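Local coordinates for hydrogenase maturation factor (Thermoanaerobacter tengcongensis, PDB 3VTI), which probably accepts a carbamoyl group from HypF and dehydrates the resulting thiocarboxamide to a thiocyanate with ATP, for the cyanide ligands of the [NiFe]-hydrogenase iron, at residues K226-E231 / E279-V284. Sequence-based numbering, arbitrary orientation.
Sequences KLPVKE and EIIGEV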
loop_
_atom_site.group_PDB
_atom_site.type_symbol
_atom_site.label_atom_id
_atom_site.label_comp_id
_atom_site.label_asym_id
_atom_site.label_seq_id
_atom_site.Cartn_x
_atom_site.Cartn_y
_atom_site.Cartn_z
ATOM N N LYS C 226 -16.792 11.031 33.493
ATOM C CA LYS C 226 -16.094 12.190 32.956
ATOM C C LYS C 226 -15.644 12.017 31.514
ATOM O O LYS C 226 -15.103 12.949 30.931
ATOM C CB LYS C 226 -14.889 12.547 33.837
ATOM C CG LYS C 226 -15.245 13.257 35.146
ATOM C CD LYS C 226 -15.750 14.680 34.895
ATOM C CE LYS C 226 -16.561 15.200 36.072
ATOM N NZ LYS C 226 -17.921 14.584 36.122
ATOM N N LEU C 227 -15.875 10.844 30.934
ATOM C CA LEU C 227 -15.429 10.566 29.563
ATOM C C LEU C 227 -16.407 11.107 28.520
ATOM O O LEU C 227 -17.587 10.750 28.531
ATOM C CB LEU C 227 -15.184 9.068 29.352
ATOM C CG LEU C 227 -14.117 8.395 30.227
ATOM C CD1 LEU C 227 -14.177 6.864 30.134
ATOM C CD2 LEU C 227 -12.718 8.906 29.898
ATOM N N PRO C 228 -15.920 11.996 27.632
ATOM C CA PRO C 228 -16.770 12.583 26.600
ATOM C C PRO C 228 -16.969 11.649 25.411
ATOM O O PRO C 228 -16.005 11.083 24.880
ATOM C CB PRO C 228 -16.003 13.846 26.177
ATOM C CG PRO C 228 -14.593 13.545 26.466
ATOM C CD PRO C 228 -14.563 12.572 27.624
ATOM N N VAL C 229 -18.219 11.499 24.997
ATOM C CA VAL C 229 -18.552 10.583 23.921
ATOM C C VAL C 229 -19.909 10.959 23.343
ATOM O O VAL C 229 -20.887 11.117 24.099
ATOM C CB VAL C 229 -18.533 9.089 24.418
ATOM C CG1 VAL C 229 -19.414 8.897 25.661
ATOM C CG2 VAL C 229 -18.911 8.127 23.298
ATOM N N LYS C 230 -19.962 11.121 22.018
ATOM C CA LYS C 230 -21.217 11.423 21.335
ATOM C C LYS C 230 -22.173 10.264 21.525
ATOM O O LYS C 230 -21.765 9.106 21.476
ATOM C CB LYS C 230 -20.996 11.691 19.845
ATOM C CG LYS C 230 -20.168 12.941 19.547
ATOM C CD LYS C 230 -20.057 13.209 18.054
ATOM C CE LYS C 230 -18.833 14.076 17.741
ATOM N NZ LYS C 230 -18.971 15.498 18.151
ATOM N N GLU C 231 -23.439 10.585 21.768
ATOM C CA GLU C 231 -24.486 9.591 21.960
ATOM C C GLU C 231 -24.529 8.567 20.831
ATOM O O GLU C 231 -24.780 7.383 21.070
ATOM C CB GLU C 231 -25.855 10.265 22.115
ATOM C CG GLU C 231 -26.019 11.046 23.414
ATOM C CD GLU C 231 -26.096 10.156 24.641
ATOM O OE1 GLU C 231 -26.819 9.137 24.594
ATOM O OE2 GLU C 231 -25.436 10.481 25.652
ATOM N N GLU C 279 -12.486 17.416 28.441
ATOM C CA GLU C 279 -12.723 17.071 29.839
ATOM C C GLU C 279 -11.443 16.624 30.547
ATOM O O GLU C 279 -10.574 15.986 29.953
ATOM C CB GLU C 279 -13.772 15.951 29.963
ATOM C CG GLU C 279 -15.147 16.229 29.330
ATOM C CD GLU C 279 -16.076 17.095 30.192
ATOM O OE1 GLU C 279 -17.281 17.163 29.847
ATOM O OE2 GLU C 279 -15.621 17.699 31.201
ATOM N N ILE C 280 -11.344 16.987 31.825
ATOM C CA ILE C 280 -10.468 16.330 32.779
ATOM C C ILE C 280 -11.045 14.924 32.951
ATOM O O ILE C 280 -12.214 14.778 33.318
ATOM C CB ILE C 280 -10.492 17.079 34.143
ATOM C CG1 ILE C 280 -9.919 18.501 33.992
ATOM C CG2 ILE C 280 -9.771 16.275 35.240
ATOM C CD1 ILE C 280 -9.992 19.351 35.246
ATOM N N ILE C 281 -10.242 13.897 32.678
ATOM C CA ILE C 281 -10.747 12.517 32.701
ATOM C C ILE C 281 -10.113 11.598 33.756
ATOM O O ILE C 281 -10.670 10.547 34.069
ATOM C CB ILE C 281 -10.675 11.831 31.308
ATOM C CG1 ILE C 281 -9.229 11.777 30.800
ATOM C CG2 ILE C 281 -11.610 12.531 30.313
ATOM C CD1 ILE C 281 -8.988 10.773 29.697
ATOM N N GLY C 282 -8.965 11.988 34.303
ATOM C CA GLY C 282 -8.276 11.139 35.254
ATOM C C GLY C 282 -7.057 11.733 35.923
ATOM O O GLY C 282 -6.833 12.947 35.879
ATOM N N GLU C 283 -6.274 10.850 36.545
ATOM C CA GLU C 283 -5.118 11.214 37.362
ATOM C C GLU C 283 -4.038 10.136 37.227
ATOM O O GLU C 283 -4.341 8.948 37.145
ATOM C CB GLU C 283 -5.524 11.380 38.845
ATOM C CG GLU C 283 -4.489 12.108 39.702
ATOM C CD GLU C 283 -4.860 12.214 41.187
ATOM O OE1 GLU C 283 -4.984 11.164 41.864
ATOM O OE2 GLU C 283 -4.991 13.355 41.691
ATOM N N VAL C 284 -2.781 10.571 37.211
ATOM C CA VAL C 284 -1.627 9.684 37.164
ATOM C C VAL C 284 -1.336 9.093 38.556
ATOM O O VAL C 284 -1.092 9.823 39.523
ATOM C CB VAL C 284 -0.393 10.428 36.616
ATOM C CG1 VAL C 284 0.843 9.554 36.679
ATOM C CG2 VAL C 284 -0.644 10.895 35.193
#
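L227 and P228 lie against I281 where the loop that follows strand 219-223 passes the start of strand 279-285, in the C-terminal domain of the AIR synthase-related (PurM-like) fold. The geometry marks I281 as a residue of a classic beta bulge: I281 and G282 together face V147 of the neighbouring antiparallel strand 146-149. No hydrogen bond links 226-231 to 279-284, so the contact rests on apolar and van der Waals packing.

The methyl CG2 of I281 is the common point. It lies 3.8 Å from CD2 of L227 and 4.0 Å from CD of P228, and both side chains cross that of I281 at roughly a right angle. In I281 the first torsion (chi1 60°) sets CG1 between the backbone N and the carbonyl carbon, which leaves CG2 beside the N and facing the loop. L227 starts out pointing away from the strand, yet its branch turns CD2 back to meet I281. Alongside, P228 and E279 run past each other in opposite directions, with CG of P228 4.0 Å from CG of E279.

K226 has its CA 5.4 Å from that of I281 and lays the base of its side chain by the strand backbone, CB lying 3.5 Å from O of I280. The bend at chi2 keeps CG and CD beside that same O, and the chain departs beyond CD; NZ stays 6.3 Å from OE2 of E279, too far for a salt bridge, although some weak electrostatic attraction is possible.

Farther out, a backbone hydrogen bond from I281 to Y223 ties strand 279-285 to the strand that delivers the loop. I281 also bonds to V147, E279 to I149 and P228 to I153, so loop and strand share the framework of the 146-149 region. From the loop side, the carbonyl O of K226 approaches the strand side chains, 3.4 Å from CB of E279 and 3.6 Å from CG2 of I281.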